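Local coordinates for ABC transporter substrate-binding protein-branched chain amino acid transport (Streptococcus pneumoniae, PDB 4GNR) that binds isoleucine and, as a LivJ-type substrate-binding protein, probably delivers branched-chain amino acids to an ABC transporter, at residues 25-30 with 104-109; 227-232 with 280-285. All coordinates share one frame; numbering follows the deposited sequence.

Contact 1: 25-30 with 104-109. With ILE (isoleucine), chain B.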
ATOM      1  N   THR A  25       7.173  -6.515  -4.672  1.00  5.88           N
ATOM      2  CA  THR A  25       7.719  -7.825  -4.300  1.00  6.54           C
ATOM      3  C   THR A  25       6.938  -8.420  -3.108  1.00  6.09           C
ATOM      4  O   THR A  25       6.637  -9.616  -3.074  1.00  6.48           O
ATOM      5  CB  THR A  25       9.218  -7.720  -3.973  1.00  7.59           C
ATOM      6  OG1 THR A  25       9.907  -7.288  -5.158  1.00  9.57           O
ATOM      7  CG2 THR A  25       9.783  -9.040  -3.484  1.00 10.27           C
ATOM      8  N   ALA A  26       6.593  -7.563  -2.140  1.00  5.71           N
ATOM      9  CA  ALA A  26       5.776  -8.021  -1.004  1.00  6.11           C
ATOM     10  C   ALA A  26       4.433  -8.561  -1.533  1.00  5.33           C
ATOM     11  O   ALA A  26       3.930  -9.588  -1.077  1.00  5.75           O
ATOM     12  CB  ALA A  26       5.535  -6.893  -0.030  1.00  7.06           C
ATOM     13  N   GLU A  27       3.839  -7.832  -2.474  1.00  5.18           N
ATOM     14  CA  GLU A  27       2.542  -8.235  -3.033  1.00  5.05           C
ATOM     15  C   GLU A  27       2.662  -9.526  -3.839  1.00  5.09           C
ATOM     16  O   GLU A  27       1.796 -10.395  -3.754  1.00  5.22           O
ATOM     17  CB  GLU A  27       1.901  -7.093  -3.804  1.00  5.04           C
ATOM     18  CG  GLU A  27       1.603  -5.948  -2.855  1.00  5.24           C
ATOM     19  CD  GLU A  27       0.710  -4.863  -3.369  1.00  5.25           C
ATOM     20  OE1 GLU A  27       0.057  -4.930  -4.409  1.00  6.33           O
ATOM     21  OE2 GLU A  27       0.654  -3.837  -2.564  1.00  6.36           O
ATOM     22  N   GLN A  28       3.732  -9.648  -4.621  1.00  5.45           N
ATOM     23  CA  GLN A  28       3.997 -10.875  -5.362  1.00  5.58           C
ATOM     24  C   GLN A  28       4.025 -12.072  -4.382  1.00  5.63           C
ATOM     25  O   GLN A  28       3.419 -13.118  -4.627  1.00  6.13           O
ATOM     26  CB  GLN A  28       5.335 -10.738  -6.100  1.00  6.03           C
ATOM     27  CG  GLN A  28       5.784 -11.976  -6.843  1.00  7.30           C
ATOM     28  CD  GLN A  28       7.235 -11.815  -7.312  1.00  8.15           C
ATOM     29  OE1 GLN A  28       8.079 -11.233  -6.620  1.00 10.59           O
ATOM     30  NE2 GLN A  28       7.529 -12.345  -8.474  1.00  9.04           N
ATOM     31  N   LYS A  29       4.769 -11.906  -3.288  1.00  5.82           N
ATOM     32  CA  LYS A  29       4.895 -12.999  -2.303  1.00  6.51           C
ATOM     33  C   LYS A  29       3.561 -13.320  -1.639  1.00  6.29           C
ATOM     34  O   LYS A  29       3.217 -14.502  -1.457  1.00  6.35           O
ATOM     35  CB  LYS A  29       5.968 -12.681  -1.263  1.00  7.19           C
ATOM     36  CG  LYS A  29       7.391 -12.774  -1.838  1.00  9.02           C
ATOM     37  CD  LYS A  29       8.467 -12.381  -0.829  1.00 12.98           C
ATOM     38  CE  LYS A  29       9.857 -12.318  -1.458  1.00 15.90           C
ATOM     39  NZ  LYS A  29      10.850 -11.694  -0.551  1.00 19.27           N
ATOM     40  N   GLY A  30       2.823 -12.294  -1.219  1.00  5.72           N
ATOM     41  CA  GLY A  30       1.536 -12.568  -0.573  1.00  5.69           C
ATOM     42  C   GLY A  30       0.519 -13.199  -1.542  1.00  5.45           C
ATOM     43  O   GLY A  30      -0.206 -14.133  -1.183  1.00  5.72           O
ATOM     44  N   SER A 104      -6.221  -3.586  -7.503  1.00  4.65           N
ATOM     45  CA  SER A 104      -5.005  -3.130  -6.838  1.00  4.91           C
ATOM     46  C   SER A 104      -5.199  -3.334  -5.338  1.00  4.48           C
ATOM     47  O   SER A 104      -6.146  -2.776  -4.755  1.00  5.12           O
ATOM     48  CB  SER A 104      -4.694  -1.659  -7.050  1.00  5.32           C
ATOM     49  OG  SER A 104      -3.621  -1.291  -6.192  1.00  5.38           O
ATOM     50  N   PRO A 105      -4.337  -4.118  -4.691  1.00  4.67           N
ATOM     51  CA  PRO A 105      -4.504  -4.285  -3.249  1.00  5.10           C
ATOM     52  C   PRO A 105      -4.313  -3.001  -2.438  1.00  5.14           C
ATOM     53  O   PRO A 105      -4.851  -2.890  -1.341  1.00  6.55           O
ATOM     54  CB  PRO A 105      -3.357  -5.282  -2.895  1.00  5.84           C
ATOM     55  CG  PRO A 105      -3.091  -6.036  -4.186  1.00  5.23           C
ATOM     56  CD  PRO A 105      -3.263  -4.959  -5.247  1.00  4.94           C
ATOM     57  N   SER A 106      -3.569  -2.045  -3.017  1.00  5.06           N
ATOM     58  CA  SER A 106      -2.958  -0.991  -2.201  1.00  5.18           C
ATOM     59  C   SER A 106      -2.893   0.406  -2.778  1.00  4.93           C
ATOM     60  O   SER A 106      -2.339   1.286  -2.114  1.00  5.68           O
ATOM     61  CB  SER A 106      -1.510  -1.461  -1.887  1.00  5.54           C
ATOM     62  OG  SER A 106      -0.839  -1.835  -3.095  1.00  5.80           O
ATOM     63  N   ALA A 107      -3.465   0.652  -3.957  1.00  5.02           N
ATOM     64  CA  ALA A 107      -3.411   2.011  -4.562  1.00  5.04           C
ATOM     65  C   ALA A 107      -4.422   2.900  -3.821  1.00  5.25           C
ATOM     66  O   ALA A 107      -5.624   2.687  -3.921  1.00  6.08           O
ATOM     67  CB  ALA A 107      -3.703   1.946  -6.038  1.00  6.08           C
ATOM     68  N   THR A 108      -3.913   3.918  -3.131  1.00  5.51           N
ATOM     69  CA  THR A 108      -4.704   4.769  -2.248  1.00  5.78           C
ATOM     70  C   THR A 108      -5.177   6.084  -2.853  1.00  6.24           C
ATOM     71  O   THR A 108      -5.885   6.853  -2.182  1.00  6.73           O
ATOM     72  CB  THR A 108      -3.887   5.063  -0.962  1.00  6.08           C
ATOM     73  OG1 THR A 108      -2.619   5.618  -1.344  1.00  6.71           O
ATOM     74  CG2 THR A 108      -3.658   3.803  -0.127  1.00  6.29           C
ATOM     75  N   GLN A 109      -4.855   6.377  -4.101  1.00  6.97           N
ATOM     76  CA  GLN A 109      -5.255   7.662  -4.694  1.00  8.01           C
ATOM     77  C   GLN A 109      -6.749   7.889  -4.625  1.00  6.91           C
ATOM     78  O   GLN A 109      -7.545   7.040  -4.994  1.00  7.32           O
ATOM     79  CB  GLN A 109      -4.777   7.726  -6.154  1.00 10.21           C
ATOM     80  CG  GLN A 109      -5.216   8.943  -6.960  1.00 12.17           C
ATOM     81  CD  GLN A 109      -4.668   8.887  -8.393  1.00 14.24           C
ATOM     82  OE1 GLN A 109      -3.465   8.673  -8.584  1.00 15.32           O
ATOM     83  NE2 GLN A 109      -5.541   9.114  -9.399  1.00 14.70           N
TER
HETATM   84  N   ILE B 401      -0.621   3.589  -1.274  1.00  6.27           N
HETATM   85  CA  ILE B 401       0.575   3.848  -2.124  1.00  6.07           C
HETATM   86  C   ILE B 401       0.118   4.176  -3.541  1.00  5.74           C
HETATM   87  O   ILE B 401       0.987   4.451  -4.395  1.00  6.70           O
HETATM   88  CB  ILE B 401       1.689   2.767  -1.970  1.00  9.23           C
HETATM   89  CG1 ILE B 401       1.114   1.372  -2.052  1.00  9.21           C
HETATM   90  CG2 ILE B 401       2.560   2.862  -0.597  1.00  8.24           C
HETATM   91  CD1 ILE B 401       2.184   0.305  -1.995  1.00  7.90           C
HETATM   92  OXT ILE B 401      -1.110   4.192  -3.767  1.00  6.80           O
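Glu27 on helix 21-40 and Pro105 in the loop after strand 102-104 bring their CA atoms to 8.1 Å, so side chains must bridge the gap. Glu27 does most of this. Its chain is extended beyond CG (chi2 -167°), which carries the carboxylate away from the helix and onto the loop. The two carboxylate oxygens have different tasks. Glu27 OE2 lies 2.6 Å from Ser106 OG, a short hydrogen-bonding distance. Glu27 OE1 lies 3.3 Å from Pro105 CG, with CD of the same ring only slightly farther. The carboxylate thus meets a polar partner and an aliphatic one side by side. All three residues are buried, and this setting could raise the pKa of Glu27.

Ser106 OG sits between its own backbone N and carbonyl carbon (chi1 51°). That rotation turns it to Glu27, and Ala83 O is a second possible acceptor for the one serine proton.

The fold is that of a periplasmic binding protein, with a parallel sheet in this lobe whose strand-end loops line the ligand site. Ser104 shapes the loop here. Its OG accepts from Ser106 N, closing an ST turn, and from Ala107 N at 3.0 Å, closing an ST motif.

The loop then presents its groups to the bound isoleucine. Ser106 O accepts from the ligand N at 3.0 Å. Thr108 OG1 accepts from the same ligand N at 2.8 Å. Thr108 N donates to the ligand OXT at 2.9 Å, nearly straight at 166°. One short run therefore holds both ends of the amino acid backbone. Asp126 OD1 is hydrogen-bonded to Thr108 OG1, a second-shell contact that probably helps position it. Glu27 acts one shell out on the same loop, through Ser106, and also touches Phe282 and Ala286 of helix 281-297.

Contact 2: 227-232 with 280-285. With ILE (isoleucine), chain B.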
ATOM      1  N   GLY A 227       4.621   9.212   8.819  1.00  7.24           N
ATOM      2  CA  GLY A 227       4.358   8.912   7.429  1.00  7.79           C
ATOM      3  C   GLY A 227       3.049   8.211   7.181  1.00  6.72           C
ATOM      4  O   GLY A 227       2.330   7.781   8.083  1.00  7.00           O
ATOM      5  N   GLY A 228       2.716   8.166   5.887  1.00  7.11           N
ATOM      6  CA  GLY A 228       1.597   7.386   5.413  1.00  6.80           C
ATOM      7  C   GLY A 228       2.049   5.929   5.187  1.00  6.05           C
ATOM      8  O   GLY A 228       3.111   5.481   5.629  1.00  6.63           O
ATOM      9  N   ASP A 229       1.222   5.211   4.437  1.00  5.95           N
ATOM     10  CA  ASP A 229       1.459   3.784   4.216  1.00  6.19           C
ATOM     11  C   ASP A 229       2.762   3.493   3.472  1.00  5.86           C
ATOM     12  O   ASP A 229       3.252   2.361   3.513  1.00  6.30           O
ATOM     13  CB  ASP A 229       0.258   3.082   3.583  1.00  6.91           C
ATOM     14  CG  ASP A 229      -0.045   3.495   2.125  1.00  6.39           C
ATOM     15  OD1 ASP A 229       0.100   4.690   1.772  1.00  7.76           O
ATOM     16  OD2 ASP A 229      -0.507   2.597   1.350  1.00  7.44           O
ATOM     17  N   GLY A 230       3.331   4.491   2.795  1.00  6.06           N
ATOM     18  CA  GLY A 230       4.606   4.280   2.127  1.00  6.52           C
ATOM     19  C   GLY A 230       5.762   3.900   3.050  1.00  6.14           C
ATOM     20  O   GLY A 230       6.788   3.393   2.573  1.00  6.80           O
ATOM     21  N   PHE A 231       5.647   4.149   4.360  1.00  6.26           N
ATOM     22  CA  PHE A 231       6.708   3.769   5.308  1.00  6.49           C
ATOM     23  C   PHE A 231       6.736   2.267   5.627  1.00  6.80           C
ATOM     24  O   PHE A 231       7.674   1.819   6.263  1.00  7.94           O
ATOM     25  CB  PHE A 231       6.546   4.523   6.640  1.00  6.79           C
ATOM     26  CG  PHE A 231       7.057   5.943   6.678  1.00  6.91           C
ATOM     27  CD1 PHE A 231       7.007   6.814   5.594  1.00  7.22           C
ATOM     28  CD2 PHE A 231       7.460   6.458   7.913  1.00  7.93           C
ATOM     29  CE1 PHE A 231       7.427   8.150   5.745  1.00  7.94           C
ATOM     30  CE2 PHE A 231       7.873   7.769   8.053  1.00  9.27           C
ATOM     31  CZ  PHE A 231       7.855   8.608   6.970  1.00  8.69           C
ATOM     32  N   ASN A 232       5.713   1.505   5.231  1.00  6.89           N
ATOM     33  CA  ASN A 232       5.700   0.082   5.533  1.00  7.38           C
ATOM     34  C   ASN A 232       6.778  -0.670   4.757  1.00  8.29           C
ATOM     35  O   ASN A 232       7.144  -0.301   3.646  1.00 10.16           O
ATOM     36  CB  ASN A 232       4.331  -0.530   5.204  1.00  7.11           C
ATOM     37  CG  ASN A 232       3.291  -0.125   6.213  1.00  7.22           C
ATOM     38  OD1 ASN A 232       3.145  -0.773   7.259  1.00  8.08           O
ATOM     39  ND2 ASN A 232       2.547   0.914   5.909  1.00  7.71           N
ATOM     40  N   SER A 280       4.774  -7.677   5.141  0.50  7.78           N
ATOM     41  CA  SER A 280       4.316  -6.301   5.355  0.50  8.36           C
ATOM     42  C   SER A 280       2.800  -6.261   5.079  0.50  6.91           C
ATOM     43  O   SER A 280       2.192  -7.211   4.566  0.50  6.90           O
ATOM     44  CB  SER A 280       4.958  -5.274   4.450  0.50  8.90           C
ATOM     45  OG  SER A 280       4.428  -5.330   3.165  0.50  9.27           O
ATOM     46  N   THR A 281       2.218  -5.104   5.375  1.00  6.88           N
ATOM     47  CA  THR A 281       0.808  -4.855   5.118  1.00  6.33           C
ATOM     48  C   THR A 281       0.489  -5.092   3.641  1.00  5.90           C
ATOM     49  O   THR A 281      -0.660  -5.429   3.323  1.00  6.55           O
ATOM     50  CB  THR A 281       0.433  -3.393   5.515  1.00  6.98           C
ATOM     51  OG1 THR A 281      -0.973  -3.219   5.429  1.00  8.53           O
ATOM     52  CG2 THR A 281       1.140  -2.350   4.706  1.00  7.66           C
ATOM     53  N   PHE A 282       1.451  -4.891   2.734  1.00  5.55           N
ATOM     54  CA  PHE A 282       1.177  -5.062   1.313  1.00  5.36           C
ATOM     55  C   PHE A 282       1.069  -6.536   0.942  1.00  5.29           C
ATOM     56  O   PHE A 282       0.255  -6.895   0.094  1.00  5.32           O
ATOM     57  CB  PHE A 282       2.185  -4.271   0.489  1.00  5.44           C
ATOM     58  CG  PHE A 282       2.147  -2.810   0.858  1.00  6.07           C
ATOM     59  CD1 PHE A 282       0.956  -2.104   0.772  1.00  6.44           C
ATOM     60  CD2 PHE A 282       3.256  -2.144   1.326  1.00  7.18           C
ATOM     61  CE1 PHE A 282       0.865  -0.767   1.179  1.00  7.74           C
ATOM     62  CE2 PHE A 282       3.185  -0.794   1.705  1.00  8.75           C
ATOM     63  CZ  PHE A 282       1.985  -0.115   1.643  1.00  8.56           C
ATOM     64  N   ALA A 283       1.898  -7.394   1.550  1.00  5.44           N
ATOM     65  CA  ALA A 283       1.739  -8.841   1.339  1.00  5.36           C
ATOM     66  C   ALA A 283       0.346  -9.284   1.830  1.00  4.95           C
ATOM     67  O   ALA A 283      -0.313 -10.100   1.173  1.00  5.24           O
ATOM     68  CB  ALA A 283       2.812  -9.624   2.069  1.00  6.24           C
ATOM     69  N   ALA A 284      -0.078  -8.775   2.993  1.00  5.17           N
ATOM     70  CA  ALA A 284      -1.377  -9.137   3.560  1.00  5.03           C
ATOM     71  C   ALA A 284      -2.527  -8.685   2.637  1.00  4.91           C
ATOM     72  O   ALA A 284      -3.451  -9.449   2.361  1.00  5.28           O
ATOM     73  CB  ALA A 284      -1.510  -8.515   4.947  1.00  6.20           C
ATOM     74  N   LEU A 285      -2.474  -7.437   2.166  1.00  4.97           N
ATOM     75  CA  LEU A 285      -3.513  -6.939   1.260  1.00  4.87           C
ATOM     76  C   LEU A 285      -3.558  -7.753  -0.031  1.00  4.62           C
ATOM     77  O   LEU A 285      -4.641  -8.053  -0.527  1.00  4.92           O
ATOM     78  CB  LEU A 285      -3.299  -5.456   0.931  1.00  5.13           C
ATOM     79  CG  LEU A 285      -3.664  -4.476   2.056  1.00  6.14           C
ATOM     80  CD1 LEU A 285      -3.053  -3.112   1.783  1.00  7.23           C
ATOM     81  CD2 LEU A 285      -5.183  -4.348   2.234  1.00  7.23           C
TER
HETATM   82  N   ILE B 401      -0.621   3.589  -1.274  1.00  6.27           N
HETATM   83  CA  ILE B 401       0.575   3.848  -2.124  1.00  6.07           C
HETATM   84  C   ILE B 401       0.118   4.176  -3.541  1.00  5.74           C
HETATM   85  O   ILE B 401       0.987   4.451  -4.395  1.00  6.70           O
HETATM   86  CB  ILE B 401       1.689   2.767  -1.970  1.00  9.23           C
HETATM   87  CG1 ILE B 401       1.114   1.372  -2.052  1.00  9.21           C
HETATM   88  CG2 ILE B 401       2.560   2.862  -0.597  1.00  8.24           C
HETATM   89  CD1 ILE B 401       2.184   0.305  -1.995  1.00  7.90           C
HETATM   90  OXT ILE B 401      -1.110   4.192  -3.767  1.00  6.80           O
HETATM   91  O   HOH W   1       3.674  -3.447   7.240  1.00 10.32           O
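Asp229 and Phe282 meet through their first torsions: Asp229 CG lies between its backbone N and carbonyl carbon (chi1 68°), and Phe282 CG lies anti to its carbonyl carbon (chi1 -58°). The carboxylate then stands at the edge of the phenyl ring. Asp229 OD2 lies in the ring plane, 3.6 Å from Phe282 CE1, and the two planes are 66° apart. The backbone joins in at the same rim, where Asp229 O is 3.4 Å from Phe282 CZ.

The ring is covered on both faces. The ligand CD1 lies over one, offset toward the rim and 3.6 Å above the plane. The methyl CG2 of Thr281 lies over the centre of the opposite face. This methyl also packs on the Asn232 amide, with Thr281 CG2 3.4 Å from Asn232 CG. Asn232 CB approaches the ring obliquely.

Asn232 is held in turn. Asn232 ND2 donates to Asp229 O at 2.9 Å, with the acceptor close to the amide plane. Asn232 N reaches Asp229 O from the same face, so two bonds grip that carbonyl. A water donates to Asn232 OD1 at 2.7 Å and accepts from Thr281 N, linking the loop to the first turn of the helix.

Asp229, Gly230 and Phe282 line the isoleucine pocket. Asp229 OD2 accepts from the ligand N at 2.8 Å, an acid-to-ammonium pairing probably strengthened by charge. Asp229 OD1 adds a weak bond to that N and is hydrogen-bonded to Tyr156 OH.

Loop 227-232 runs from strand 225-227 to helix 234-240, with Asn232 bonded to Ile251 and Ser252 of strand 248-252. The start of helix 281-297 packs directly on this loop, with the ligand beside the ring, and its Phe282 touches Tyr23 and Glu27 of helix 21-40.

The two contacts have centres 8 Å apart and share the bound isoleucine. Its amino group joins them: contact 1 supplies Ser106 O and Thr108 OG1, contact 2 the Asp229 carboxylate. Thr108 CG2 packs 3.7 Å from Asp229 OD2 beside that group. Of the two, contact 1 reaches the ligand carboxylate, through Thr108 N, while contact 2 brings Phe282 to the ligand side chain. Helix 281-297 also packs directly on contact 1. Glu27 CG lies 3.4 Å from Phe282 O, and Pro105 O lies 3.6 Å from Leu285 CD1. Contact 1 and segment 280-285 belong to one lobe; contact 2 spans the cleft to loop 227-232 of the other, consistent with a closed, ligand-bound state.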